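Leucine aminopeptidase (Legionella pneumophila, PDB 5GNE) is a zinc-binding aminopeptidase of the M28 peptidase family that probably removes amino-terminal residues, leucine among them, from peptides. Local coordinates at residues A[189-193]-A[204-209]; A[210-215]-A[358-362]; A[248-253]-A[320-326]; A[262-268]-A[327-333]; A[293-298]-A[364-368]. All blocks are in the same frame, centred on the assembly; numbering follows the deposited sequence.

Interaction 1. Residues A[189-193]-A[204-209]; sequences GAHID and DDSSGI. With ZN (zinc ion), chain D.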
# COMPACT_ATOMS: atom_id res chain seq x y z
N GLY A 189 -5.18 0.13 -2.24
CA GLY A 189 -4.53 0.80 -1.13
C GLY A 189 -3.22 1.45 -1.53
O GLY A 189 -2.58 1.05 -2.50
N ALA A 190 -2.83 2.46 -0.77
CA ALA A 190 -1.54 3.12 -0.93
C ALA A 190 -1.21 3.70 0.43
O ALA A 190 -2.11 3.90 1.23
CB ALA A 190 -1.62 4.22 -2.00
N HIS A 191 0.05 3.96 0.73
CA HIS A 191 0.34 4.54 2.02
C HIS A 191 0.60 6.04 1.93
O HIS A 191 1.19 6.51 0.96
CB HIS A 191 1.51 3.82 2.70
CG HIS A 191 2.87 4.12 2.14
ND1 HIS A 191 3.65 5.15 2.62
CD2 HIS A 191 3.64 3.45 1.26
CE1 HIS A 191 4.82 5.15 2.01
NE2 HIS A 191 4.85 4.13 1.18
N ILE A 192 0.06 6.77 2.91
CA ILE A 192 0.03 8.23 2.92
C ILE A 192 1.28 8.84 3.55
O ILE A 192 1.57 10.01 3.36
CB ILE A 192 -1.20 8.74 3.70
CG1 ILE A 192 -1.49 10.22 3.42
CG2 ILE A 192 -0.98 8.57 5.19
CD1 ILE A 192 -2.18 10.48 2.12
N ASP A 193 2.00 8.03 4.31
CA ASP A 193 3.01 8.57 5.21
C ASP A 193 4.37 8.65 4.56
O ASP A 193 4.58 8.17 3.43
CB ASP A 193 3.09 7.73 6.47
CG ASP A 193 3.76 6.42 6.23
OD1 ASP A 193 3.31 5.79 5.25
OD2 ASP A 193 4.71 6.04 6.95
N ASP A 204 7.52 8.05 -3.42
CA ASP A 204 7.19 7.18 -2.30
C ASP A 204 5.88 7.63 -1.70
O ASP A 204 5.80 8.27 -0.65
CB ASP A 204 8.26 7.10 -1.24
CG ASP A 204 8.20 5.78 -0.52
OD1 ASP A 204 7.17 5.10 -0.68
OD2 ASP A 204 9.14 5.39 0.20
N ASP A 205 4.92 7.35 -2.57
CA ASP A 205 3.49 7.25 -2.47
C ASP A 205 2.59 8.42 -2.32
O ASP A 205 1.40 8.24 -2.06
CB ASP A 205 3.16 6.20 -1.45
CG ASP A 205 2.66 4.97 -2.16
OD1 ASP A 205 2.91 4.93 -3.39
OD2 ASP A 205 1.99 4.11 -1.56
N SER A 206 3.09 9.61 -2.60
CA SER A 206 2.14 10.59 -3.10
C SER A 206 1.58 9.98 -4.39
O SER A 206 0.37 9.94 -4.61
CB SER A 206 2.80 11.93 -3.39
OG SER A 206 1.81 12.87 -3.78
N SER A 207 2.49 9.43 -5.21
CA SER A 207 2.09 8.83 -6.48
C SER A 207 0.96 7.81 -6.31
O SER A 207 -0.13 7.97 -6.90
CB SER A 207 3.30 8.22 -7.20
OG SER A 207 3.82 7.06 -6.57
N GLY A 208 1.21 6.77 -5.50
CA GLY A 208 0.20 5.77 -5.26
C GLY A 208 -1.12 6.36 -4.79
O GLY A 208 -2.18 6.03 -5.34
N ILE A 209 -1.07 7.25 -3.82
CA ILE A 209 -2.27 7.93 -3.34
C ILE A 209 -2.98 8.66 -4.47
O ILE A 209 -4.19 8.54 -4.64
CB ILE A 209 -1.94 8.97 -2.25
CG1 ILE A 209 -1.52 8.27 -0.96
CG2 ILE A 209 -3.14 9.88 -2.02
CD1 ILE A 209 -2.66 7.55 -0.28
ZN ZN D . 6.39 3.06 -0.14
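His-191 meets the segment 204-209 in three places: at its backbone, over its ring face and at its ring edge. The backbone N donates to Asp-205 OD2 over 3.0 Å, with an N-H...O angle of 155°, arriving on the anti side of the carboxylate. The same aspartate sets its CB over the middle of the imidazole, 3.8 Å from the ring centroid, in a CH-pi contact. A chi1 of 75° places CG between the backbone N and the carbonyl carbon, which folds the ring back over Asp-205 although CB starts out away from the helix. At the ring edge NE2 binds zinc at 2.3 Å, and Asp-204 OD1 takes the same ion at 2.2 Å, its carboxylate turned 81° from the imidazole. ND1 donates to Asp-193 OD1 over 2.7 Å, a bond tilted from the ring plane that, with zinc, restrains the ring. Packing is also close at Ala-190, whose CB sits 3.6 Å from Gly-208 C; the glycine puts no side chain between strand and helix. Ile-192 CD1 meets Ile-209 CD1 at 3.8 Å in a buried apolar contact; helix 132-151 covers both isoleucines, and Leu-121 of helix 111-123 adds to Ile-209. By contrast, the Asp-193 end barely touches the helix. Asp-205 OD1 meanwhile accepts from Gln-267 N, tying the helix start to the loop after the adjacent strand 259-264. The zinc ligands are completed by Asp-266, while Asp-204 also serves a second zinc with Glu-239 and His-344: the aspartate-bridged dizinc site of M28 peptidases, built at the end of a beta-alpha-beta unit.

Interaction 2. Residues A[210-215]-A[358-362]; sequences SVELEM and MVNFT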
# COMPACT_ATOMS: atom_id res chain seq x y z
N SER A 210 -2.23 9.42 -5.26
CA SER A 210 -2.87 10.19 -6.32
C SER A 210 -3.58 9.26 -7.31
O SER A 210 -4.68 9.55 -7.79
CB SER A 210 -1.85 11.08 -7.04
OG SER A 210 -1.00 10.32 -7.89
N VAL A 211 -2.92 8.17 -7.66
CA VAL A 211 -3.49 7.23 -8.62
C VAL A 211 -4.82 6.67 -8.17
O VAL A 211 -5.77 6.60 -8.94
CB VAL A 211 -2.49 6.11 -8.92
CG1 VAL A 211 -3.17 4.93 -9.64
CG2 VAL A 211 -1.32 6.68 -9.75
N GLU A 212 -4.91 6.29 -6.90
CA GLU A 212 -6.15 5.69 -6.42
C GLU A 212 -7.21 6.74 -6.21
O GLU A 212 -8.41 6.43 -6.34
CB GLU A 212 -5.91 4.86 -5.14
CG GLU A 212 -5.63 5.62 -3.87
CD GLU A 212 -5.59 4.71 -2.64
OE1 GLU A 212 -6.12 3.57 -2.69
OE2 GLU A 212 -5.00 5.12 -1.62
N LEU A 213 -6.80 7.97 -5.89
CA LEU A 213 -7.78 9.05 -5.77
C LEU A 213 -8.44 9.31 -7.10
O LEU A 213 -9.66 9.43 -7.17
CB LEU A 213 -7.14 10.33 -5.25
CG LEU A 213 -7.40 10.54 -3.76
CD1 LEU A 213 -6.64 11.74 -3.25
CD2 LEU A 213 -8.91 10.70 -3.47
N GLU A 214 -7.65 9.34 -8.17
CA GLU A 214 -8.22 9.45 -9.52
C GLU A 214 -9.12 8.25 -9.88
O GLU A 214 -10.17 8.41 -10.53
CB GLU A 214 -7.12 9.63 -10.57
CG GLU A 214 -7.62 9.85 -12.00
CD GLU A 214 -8.61 11.01 -12.16
OE1 GLU A 214 -8.70 11.88 -11.26
OE2 GLU A 214 -9.29 11.07 -13.21
N MET A 215 -8.69 7.06 -9.52
CA MET A 215 -9.51 5.86 -9.73
C MET A 215 -10.88 6.03 -9.08
O MET A 215 -11.92 5.83 -9.73
CB MET A 215 -8.81 4.65 -9.18
CG MET A 215 -7.71 4.14 -10.11
SD MET A 215 -6.67 3.02 -9.17
CE MET A 215 -7.87 1.73 -8.85
N MET A 358 2.02 7.43 -14.17
CA MET A 358 0.88 7.43 -13.27
C MET A 358 -0.43 7.22 -13.99
O MET A 358 -1.28 6.43 -13.53
CB MET A 358 0.86 8.74 -12.51
CG MET A 358 2.08 8.90 -11.65
SD MET A 358 1.92 10.30 -10.58
CE MET A 358 3.49 10.28 -9.84
N VAL A 359 -0.59 7.89 -15.13
CA VAL A 359 -1.78 7.68 -15.93
C VAL A 359 -1.90 6.19 -16.26
O VAL A 359 -2.98 5.63 -16.17
CB VAL A 359 -1.78 8.51 -17.25
CG1 VAL A 359 -2.83 7.98 -18.21
CG2 VAL A 359 -2.02 9.99 -16.97
N ASN A 360 -0.80 5.54 -16.61
CA ASN A 360 -0.86 4.11 -16.92
C ASN A 360 -1.25 3.26 -15.69
O ASN A 360 -2.05 2.33 -15.83
CB ASN A 360 0.46 3.62 -17.51
CG ASN A 360 0.63 4.01 -19.00
OD1 ASN A 360 -0.35 4.31 -19.70
ND2 ASN A 360 1.88 3.98 -19.48
N PHE A 361 -0.71 3.56 -14.51
CA PHE A 361 -1.17 2.89 -13.28
C PHE A 361 -2.65 3.16 -13.00
O PHE A 361 -3.38 2.26 -12.56
CB PHE A 361 -0.35 3.33 -12.07
CG PHE A 361 0.99 2.67 -11.97
CD1 PHE A 361 2.10 3.23 -12.57
CD2 PHE A 361 1.13 1.47 -11.29
CE1 PHE A 361 3.35 2.62 -12.49
CE2 PHE A 361 2.38 0.85 -11.20
CZ PHE A 361 3.49 1.43 -11.80
N THR A 362 -3.12 4.37 -13.29
CA THR A 362 -4.56 4.62 -13.19
C THR A 362 -5.36 3.75 -14.16
O THR A 362 -6.38 3.17 -13.77
CB THR A 362 -4.91 6.11 -13.45
OG1 THR A 362 -4.07 6.90 -12.61
CG2 THR A 362 -6.34 6.41 -13.10
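Val-211 carries this contact, its two methyls set against Met-358, Phe-361 and Thr-362 of the facing helix turn. In apolar pairs, CG1 lies 4.1 Å from Phe-361 CB and CG2 4.1 Å from Met-358 CB. The same methyls make van der Waals contacts with polar atoms, CG1 at 3.7 Å from Thr-362 OG1 and CG2 at 3.8 Å from Met-358 O. Farther along, Thr-362 CG2 sits 3.8 Å from Glu-214 CG and 4.0 Å from Met-215 CG. A chi1 of -51° produces this division: OG1 bonds back to its own helix while still touching Val-211, and the methyl faces Glu-214 and Met-215.

No polar bond links the two segments; those formed lie within a helix or lead to other residues. Thr-362 OG1 donates to Met-358 O over 3.0 Å from above the carbonyl plane, and Thr-362 N uses the same oxygen, so the carbonyl facing Val-211 carries two donors. Glu-214 presents only its aliphatic part; a bend at chi2 (54°) leads the carboxylate off to a salt bridge with Arg-217 and a bond from Asp-110 N. Ser-210 OG merely lies near Met-358 SD, its hydrogen bond going to Ser-207 O.

The short axes approach to 9.1 Å and cross at -47°. Helix 111-123 touches both partners, meeting Ser-210, Met-358 and Thr-362, while Met-215 rests on Ile-188 of strand 185-191 and Phe-361 packs against Ala-268 in the loop after strand 259-264.

Interaction 3. Residues A[248-253]-A[320-326]; sequences VVQDFL and NWTNEGF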
# COMPACT_ATOMS: atom_id res chain seq x y z
N VAL A 248 -5.36 -1.95 9.70
CA VAL A 248 -6.46 -2.00 8.73
C VAL A 248 -6.87 -3.45 8.41
O VAL A 248 -8.07 -3.76 8.33
CB VAL A 248 -6.11 -1.25 7.44
CG1 VAL A 248 -7.19 -1.47 6.40
CG2 VAL A 248 -5.96 0.23 7.72
N VAL A 249 -5.91 -4.34 8.18
CA VAL A 249 -6.25 -5.72 7.86
C VAL A 249 -6.97 -6.39 9.04
O VAL A 249 -7.97 -7.11 8.86
CB VAL A 249 -5.01 -6.54 7.46
CG1 VAL A 249 -5.41 -7.96 7.21
CG2 VAL A 249 -4.41 -5.95 6.19
N GLN A 250 -6.47 -6.12 10.24
CA GLN A 250 -7.13 -6.60 11.44
C GLN A 250 -8.57 -6.05 11.52
O GLN A 250 -9.49 -6.78 11.90
CB GLN A 250 -6.31 -6.21 12.68
CG GLN A 250 -4.96 -6.91 12.72
CD GLN A 250 -5.06 -8.44 12.74
OE1 GLN A 250 -5.74 -9.02 13.59
NE2 GLN A 250 -4.39 -9.09 11.79
N ASP A 251 -8.76 -4.79 11.14
CA ASP A 251 -10.10 -4.20 11.17
C ASP A 251 -11.04 -4.90 10.17
O ASP A 251 -12.21 -5.17 10.49
CB ASP A 251 -10.04 -2.71 10.88
CG ASP A 251 -11.37 -2.01 11.08
OD1 ASP A 251 -11.73 -1.78 12.25
OD2 ASP A 251 -12.04 -1.65 10.08
N PHE A 252 -10.52 -5.25 8.99
CA PHE A 252 -11.30 -6.02 8.02
C PHE A 252 -11.62 -7.43 8.56
O PHE A 252 -12.68 -8.00 8.28
CB PHE A 252 -10.51 -6.17 6.72
CG PHE A 252 -10.76 -5.06 5.73
CD1 PHE A 252 -10.26 -3.79 5.95
CD2 PHE A 252 -11.51 -5.29 4.58
CE1 PHE A 252 -10.49 -2.76 5.05
CE2 PHE A 252 -11.76 -4.26 3.67
CZ PHE A 252 -11.24 -2.99 3.91
N LEU A 253 -10.69 -8.00 9.32
CA LEU A 253 -10.88 -9.34 9.85
C LEU A 253 -11.94 -9.33 10.95
O LEU A 253 -12.83 -10.18 10.97
CB LEU A 253 -9.56 -9.89 10.39
CG LEU A 253 -8.58 -10.42 9.34
CD1 LEU A 253 -7.26 -10.85 9.97
CD2 LEU A 253 -9.20 -11.58 8.58
N ASN A 320 0.86 -7.39 4.73
CA ASN A 320 -0.14 -7.61 5.77
C ASN A 320 -1.39 -8.34 5.25
O ASN A 320 -1.96 -9.20 5.94
CB ASN A 320 -0.49 -6.31 6.45
CG ASN A 320 0.60 -5.85 7.40
OD1 ASN A 320 1.12 -6.65 8.18
ND2 ASN A 320 0.98 -4.58 7.32
N TRP A 321 -1.80 -8.03 4.03
CA TRP A 321 -2.90 -8.78 3.46
C TRP A 321 -2.54 -10.26 3.20
O TRP A 321 -3.30 -11.16 3.59
CB TRP A 321 -3.39 -8.11 2.15
CG TRP A 321 -4.05 -6.78 2.37
CD1 TRP A 321 -3.45 -5.56 2.27
CD2 TRP A 321 -5.42 -6.53 2.79
NE1 TRP A 321 -4.37 -4.55 2.58
CE2 TRP A 321 -5.58 -5.12 2.88
CE3 TRP A 321 -6.52 -7.35 3.06
CZ2 TRP A 321 -6.79 -4.51 3.25
CZ3 TRP A 321 -7.75 -6.74 3.43
CH2 TRP A 321 -7.86 -5.34 3.52
N THR A 322 -1.42 -10.54 2.53
CA THR A 322 -1.14 -11.92 2.22
C THR A 322 -0.87 -12.71 3.51
O THR A 322 -1.23 -13.87 3.58
CB THR A 322 0.02 -12.10 1.21
OG1 THR A 322 1.26 -12.31 1.88
CG2 THR A 322 0.11 -10.92 0.33
N ASN A 323 -0.28 -12.09 4.52
CA ASN A 323 -0.11 -12.79 5.80
C ASN A 323 -1.41 -13.25 6.41
O ASN A 323 -1.41 -14.20 7.19
CB ASN A 323 0.60 -11.90 6.83
CG ASN A 323 2.08 -11.87 6.64
OD1 ASN A 323 2.60 -12.69 5.93
ND2 ASN A 323 2.76 -10.92 7.26
N GLU A 324 -2.52 -12.63 6.04
CA GLU A 324 -3.81 -12.98 6.63
C GLU A 324 -4.71 -13.72 5.65
O GLU A 324 -5.93 -13.79 5.85
CB GLU A 324 -4.54 -11.73 7.14
CG GLU A 324 -3.86 -11.07 8.31
CD GLU A 324 -3.97 -11.86 9.62
OE1 GLU A 324 -4.43 -13.02 9.60
OE2 GLU A 324 -3.62 -11.31 10.68
N GLY A 325 -4.10 -14.28 4.61
CA GLY A 325 -4.83 -15.10 3.65
C GLY A 325 -5.57 -14.35 2.55
O GLY A 325 -6.36 -14.95 1.84
N PHE A 326 -5.32 -13.06 2.39
CA PHE A 326 -5.95 -12.34 1.29
C PHE A 326 -5.12 -12.32 0.03
O PHE A 326 -3.90 -12.27 0.11
CB PHE A 326 -6.26 -10.92 1.70
CG PHE A 326 -7.18 -10.81 2.87
CD1 PHE A 326 -8.55 -10.87 2.70
CD2 PHE A 326 -6.69 -10.60 4.13
CE1 PHE A 326 -9.39 -10.72 3.76
CE2 PHE A 326 -7.53 -10.46 5.21
CZ PHE A 326 -8.89 -10.52 5.03
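The carbonyl O of Trp-321, whose indole packs on Val-249 and Phe-252, is gripped by two backbone donors: Glu-324 N and Phe-326 N approach it from opposite faces of its plane, each at 3.0 Å. The end of the helix is thereby turned so that Glu-324 and Phe-326 both send their CB toward helix 243-254. Val-249 is the hub there. Its CG2 stands over the five-membered ring of Trp-321, 3.6 Å from the centroid, and its CG1 touches Glu-324 CG at 3.6 Å. The six-membered ring of Trp-321 drives its edge, through CH2, into the face of Phe-252: a T-shaped pair with centroids 5.0 Å apart and planes at 76°. Leu-253 splits its methyls, CD1 lying on the Glu-324 carboxylate and CD2 3.7 Å from Phe-326 CZ. At the less buried edge, Gln-250 NE2 donates to Glu-324 OE2 over 2.6 Å, a short but bent bond (132°) entering from above the carboxylate plane. The indole N-H is held too, NE1 hydrogen-bonding to Tyr-235 OH. Gly-325, with positive phi, and its N bonded to Thr-322 O complete a Schellman motif, which ends helix 318-323 and leads into strand 328-332.

Interaction 4. Residues A[262-268]-A[327-333]; sequences VMQLDQA and KTTYPSA. With ZN (zinc ion), chain D.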
# COMPACT_ATOMS: atom_id res chain seq x y z
N VAL A 262 -6.82 -7.59 -3.66
CA VAL A 262 -6.15 -6.42 -3.13
C VAL A 262 -5.03 -5.96 -4.07
O VAL A 262 -4.17 -6.76 -4.49
CB VAL A 262 -5.58 -6.70 -1.71
CG1 VAL A 262 -4.90 -5.44 -1.14
CG2 VAL A 262 -6.69 -7.18 -0.76
N MET A 263 -5.07 -4.67 -4.42
CA MET A 263 -4.01 -3.99 -5.17
C MET A 263 -3.27 -3.01 -4.29
O MET A 263 -3.88 -2.21 -3.60
CB MET A 263 -4.57 -3.23 -6.34
CG MET A 263 -3.50 -2.45 -7.19
SD MET A 263 -4.18 -1.75 -8.65
CE MET A 263 -4.04 -3.12 -9.69
N GLN A 264 -1.94 -3.10 -4.33
CA GLN A 264 -1.09 -2.16 -3.60
C GLN A 264 -0.38 -1.26 -4.56
O GLN A 264 0.29 -1.72 -5.51
CB GLN A 264 -0.08 -2.89 -2.73
CG GLN A 264 0.94 -2.00 -2.07
CD GLN A 264 0.42 -1.12 -0.96
OE1 GLN A 264 -0.78 -1.10 -0.66
NE2 GLN A 264 1.34 -0.36 -0.33
N LEU A 265 -0.50 0.03 -4.31
CA LEU A 265 0.15 1.05 -5.10
C LEU A 265 1.21 1.72 -4.25
O LEU A 265 0.90 2.62 -3.48
CB LEU A 265 -0.88 2.06 -5.59
CG LEU A 265 -1.90 1.45 -6.56
CD1 LEU A 265 -3.10 2.37 -6.72
CD2 LEU A 265 -1.25 1.19 -7.94
N ASP A 266 2.45 1.29 -4.40
CA ASP A 266 3.54 1.91 -3.70
C ASP A 266 4.63 2.27 -4.73
O ASP A 266 5.30 1.38 -5.27
CB ASP A 266 4.02 0.95 -2.61
CG ASP A 266 4.88 1.60 -1.57
OD1 ASP A 266 5.20 2.80 -1.72
OD2 ASP A 266 5.19 0.91 -0.58
N GLN A 267 4.85 3.57 -4.93
CA GLN A 267 5.69 4.12 -6.01
C GLN A 267 5.16 3.80 -7.39
O GLN A 267 5.49 2.77 -7.98
CB GLN A 267 7.12 3.65 -5.90
CG GLN A 267 7.77 4.18 -4.66
CD GLN A 267 8.99 3.40 -4.29
OE1 GLN A 267 9.94 3.32 -5.07
NE2 GLN A 267 8.99 2.83 -3.10
N ALA A 268 4.25 4.65 -7.86
CA ALA A 268 3.65 4.51 -9.18
C ALA A 268 4.04 5.60 -10.18
O ALA A 268 3.33 5.80 -11.17
CB ALA A 268 2.15 4.46 -9.05
N LYS A 327 -5.78 -12.36 -1.12
CA LYS A 327 -5.09 -12.33 -2.42
C LYS A 327 -4.67 -10.92 -2.80
O LYS A 327 -5.43 -9.97 -2.73
CB LYS A 327 -5.97 -12.93 -3.50
CG LYS A 327 -6.14 -14.44 -3.34
CD LYS A 327 -7.10 -15.00 -4.37
CE LYS A 327 -7.18 -16.50 -4.32
NZ LYS A 327 -7.84 -16.99 -5.56
N THR A 328 -3.46 -10.82 -3.29
CA THR A 328 -2.74 -9.58 -3.36
C THR A 328 -2.01 -9.44 -4.67
O THR A 328 -1.45 -10.39 -5.17
CB THR A 328 -1.78 -9.54 -2.16
OG1 THR A 328 -2.40 -8.84 -1.07
CG2 THR A 328 -0.48 -8.91 -2.48
N THR A 329 -2.03 -8.24 -5.24
CA THR A 329 -1.16 -7.93 -6.38
C THR A 329 -0.53 -6.55 -6.21
O THR A 329 -1.13 -5.65 -5.62
CB THR A 329 -1.93 -8.00 -7.72
OG1 THR A 329 -1.02 -7.76 -8.79
CG2 THR A 329 -3.02 -6.96 -7.78
N TYR A 330 0.68 -6.38 -6.72
CA TYR A 330 1.45 -5.15 -6.50
C TYR A 330 2.21 -4.69 -7.76
O TYR A 330 3.32 -5.13 -8.01
CB TYR A 330 2.41 -5.37 -5.30
CG TYR A 330 3.35 -4.22 -4.91
CD1 TYR A 330 3.18 -2.92 -5.39
CD2 TYR A 330 4.40 -4.46 -4.04
CE1 TYR A 330 4.06 -1.90 -5.02
CE2 TYR A 330 5.28 -3.45 -3.67
CZ TYR A 330 5.11 -2.19 -4.16
OH TYR A 330 5.98 -1.21 -3.76
N PRO A 331 1.58 -3.82 -8.57
CA PRO A 331 2.32 -3.22 -9.70
C PRO A 331 3.27 -2.11 -9.23
O PRO A 331 2.88 -1.28 -8.40
CB PRO A 331 1.20 -2.67 -10.59
CG PRO A 331 0.10 -2.32 -9.62
CD PRO A 331 0.18 -3.37 -8.52
N SER A 332 4.49 -2.07 -9.77
CA SER A 332 5.47 -1.07 -9.34
C SER A 332 6.16 -0.30 -10.49
O SER A 332 6.43 -0.84 -11.56
CB SER A 332 6.51 -1.77 -8.48
OG SER A 332 7.41 -0.84 -7.94
N ALA A 333 6.47 0.97 -10.23
CA ALA A 333 7.15 1.86 -11.17
C ALA A 333 8.55 1.40 -11.60
O ALA A 333 8.95 1.66 -12.73
CB ALA A 333 7.23 3.27 -10.57
ZN ZN D . 6.39 3.06 -0.14
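With chi1 at 179°, Tyr-330 stretches its ring alongside 262-268, and Asp-266, at -164°, holds its carboxylate out to the zinc beyond. The ring's OH ends at the backbone of that aspartate, donating to Asp-266 O over 3.1 Å, with the oxygen near the ring plane. Gln-264, pointing the same way as the tyrosine, lays CG over one ring face, 4.3 Å from the centroid. Farther back, the two strands pair in parallel: Thr-329 N reaches Val-262 O at 2.7 Å and Gln-264 N reaches Thr-329 O at 3.0 Å. The ladder then breaks, because Pro-331 has no N-H to give; its CD instead lies 3.4 Å from Gln-264 O, and its CG meets Leu-265 CD2. Pairing resumes past the break, where Ala-333 N donates to Gln-267 O over 3.0 Å. The loop bearing the metal ligand is therefore tied to its neighbour at Asp-266 and again one residue later. Asp-266 grips zinc with both oxygens, OD1 at 2.0 Å and OD2 more loosely at 2.5 Å, and OD2 also bonds Ser-316 OG. The tyrosine hydroxyl thus holds the aspartate's backbone, while the carboxylate is committed to the metal and a second-shell serine.

Interaction 5. Residues A[293-298]-A[364-368]; sequences FTAELL and LGLAF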
# COMPACT_ATOMS: atom_id res chain seq x y z
N PHE A 293 -3.33 -12.15 -13.77
CA PHE A 293 -4.47 -11.32 -14.16
C PHE A 293 -4.03 -9.88 -14.44
O PHE A 293 -4.36 -9.31 -15.47
CB PHE A 293 -5.53 -11.37 -13.07
CG PHE A 293 -6.71 -10.44 -13.28
CD1 PHE A 293 -7.59 -10.63 -14.34
CD2 PHE A 293 -6.97 -9.43 -12.38
CE1 PHE A 293 -8.69 -9.81 -14.51
CE2 PHE A 293 -8.08 -8.59 -12.54
CZ PHE A 293 -8.93 -8.78 -13.61
N THR A 294 -3.27 -9.30 -13.51
CA THR A 294 -2.77 -7.93 -13.67
C THR A 294 -1.91 -7.81 -14.93
O THR A 294 -2.04 -6.85 -15.70
CB THR A 294 -1.98 -7.48 -12.41
OG1 THR A 294 -2.78 -7.68 -11.24
CG2 THR A 294 -1.61 -6.00 -12.51
N ALA A 295 -1.04 -8.79 -15.14
CA ALA A 295 -0.22 -8.86 -16.36
C ALA A 295 -1.09 -8.81 -17.63
O ALA A 295 -0.78 -8.07 -18.56
CB ALA A 295 0.66 -10.11 -16.35
N GLU A 296 -2.18 -9.57 -17.67
CA GLU A 296 -2.98 -9.54 -18.89
C GLU A 296 -3.79 -8.26 -19.04
O GLU A 296 -4.10 -7.86 -20.16
CB GLU A 296 -3.98 -10.69 -18.92
CG GLU A 296 -3.53 -11.97 -18.30
CD GLU A 296 -4.64 -13.00 -18.25
OE1 GLU A 296 -5.66 -12.77 -17.56
OE2 GLU A 296 -4.50 -14.04 -18.91
N LEU A 297 -4.06 -7.57 -17.93
CA LEU A 297 -4.73 -6.29 -18.02
C LEU A 297 -3.76 -5.29 -18.64
O LEU A 297 -4.12 -4.50 -19.52
CB LEU A 297 -5.23 -5.82 -16.64
CG LEU A 297 -6.31 -6.62 -15.87
CD1 LEU A 297 -6.44 -6.04 -14.47
CD2 LEU A 297 -7.67 -6.65 -16.54
N LEU A 298 -2.50 -5.37 -18.20
CA LEU A 298 -1.48 -4.47 -18.74
C LEU A 298 -1.29 -4.67 -20.24
O LEU A 298 -1.25 -3.70 -21.02
CB LEU A 298 -0.15 -4.69 -18.01
CG LEU A 298 0.03 -3.97 -16.67
CD1 LEU A 298 1.39 -4.27 -16.05
CD2 LEU A 298 -0.15 -2.46 -16.85
N LEU A 364 -4.43 0.82 -15.32
CA LEU A 364 -4.36 -0.52 -14.78
C LEU A 364 -5.35 -0.73 -13.66
O LEU A 364 -6.13 -1.66 -13.70
CB LEU A 364 -2.95 -0.82 -14.28
CG LEU A 364 -2.84 -2.19 -13.61
CD1 LEU A 364 -3.21 -3.30 -14.57
CD2 LEU A 364 -1.42 -2.38 -13.09
N GLY A 365 -5.34 0.17 -12.68
CA GLY A 365 -6.30 0.17 -11.60
C GLY A 365 -7.76 0.10 -12.03
O GLY A 365 -8.56 -0.66 -11.46
N LEU A 366 -8.11 0.88 -13.05
CA LEU A 366 -9.50 0.93 -13.49
C LEU A 366 -9.91 -0.34 -14.22
O LEU A 366 -11.02 -0.83 -14.03
CB LEU A 366 -9.73 2.17 -14.35
CG LEU A 366 -9.77 3.47 -13.53
CD1 LEU A 366 -9.78 4.74 -14.39
CD2 LEU A 366 -10.96 3.49 -12.61
N ALA A 367 -9.04 -0.89 -15.07
CA ALA A 367 -9.30 -2.20 -15.69
C ALA A 367 -9.47 -3.29 -14.61
O ALA A 367 -10.38 -4.14 -14.67
CB ALA A 367 -8.18 -2.56 -16.64
N PHE A 368 -8.58 -3.25 -13.63
CA PHE A 368 -8.67 -4.10 -12.46
C PHE A 368 -10.05 -4.01 -11.81
O PHE A 368 -10.73 -5.01 -11.62
CB PHE A 368 -7.56 -3.71 -11.49
CG PHE A 368 -7.37 -4.65 -10.34
CD1 PHE A 368 -6.67 -5.83 -10.50
CD2 PHE A 368 -7.81 -4.29 -9.07
CE1 PHE A 368 -6.46 -6.68 -9.40
CE2 PHE A 368 -7.62 -5.12 -7.99
CZ PHE A 368 -6.93 -6.32 -8.15
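Phe-293 and Phe-368 meet obliquely, their rings inclined at 49° with centroids 5.9 Å apart, so neither stacks on the other. Phe-368 CD1 comes in at the edge of the Phe-293 ring, 3.7 Å from CE2. Leu-297 lies between the two rings and the backbone of 364-368, its CD1 3.6 Å from Phe-368 CA, over the rim of one face of Phe-293 yet at the edge of the Phe-368 ring. Its other branch, CD2, turns to Ala-367 CB at 4.1 Å. At the far end Leu-364 does the reaching. A chi1 of 176° carries its two methyls across to helix 288-302, where they enter between Thr-294, Leu-297 and Leu-298. CD2 meets Thr-294 CG2 at 3.7 Å, the two side chains crossing at about a right angle, and CD1 touches Leu-297 CB at 3.8 Å and Leu-298 CD2 at 3.9 Å. The Thr-294 methyl faces this apolar group while its OG1 bonds Leu-290 O and Thr-329 OG1. The short axes pass 9.7 Å apart at 117°. Helix 288-302 is backed by strands 279-282 and 306-309, on which Leu-298 rests; helix 355-373 packs on the same sheet, Phe-368 on Met-263 and Thr-329, Leu-364 on Pro-331.

Overall arrangement
The five contacts lie in and around one mixed sheet. Interactions 1 and 4, with centres about 10 Å apart, use neighbouring strands 185-191 and 259-264 of it and supply three ligands to a single zinc. Helix 202-221 runs from interaction 1 into interaction 2, and helix 355-373 continues from interaction 2 to interaction 5, whose side chains pack on the strands of interaction 4. Interaction 3 lies across the chain's centre from interaction 2, about 23 Å between centres. In sequence interaction 1 closes first; interaction 2 then opens, spans 3 and 4, and alternates with 5, while 3, 4 and 5 cross one another. The sheet is thus built from segments far apart in sequence, and its strand ends at interactions 1 and 4 carry zinc ligands.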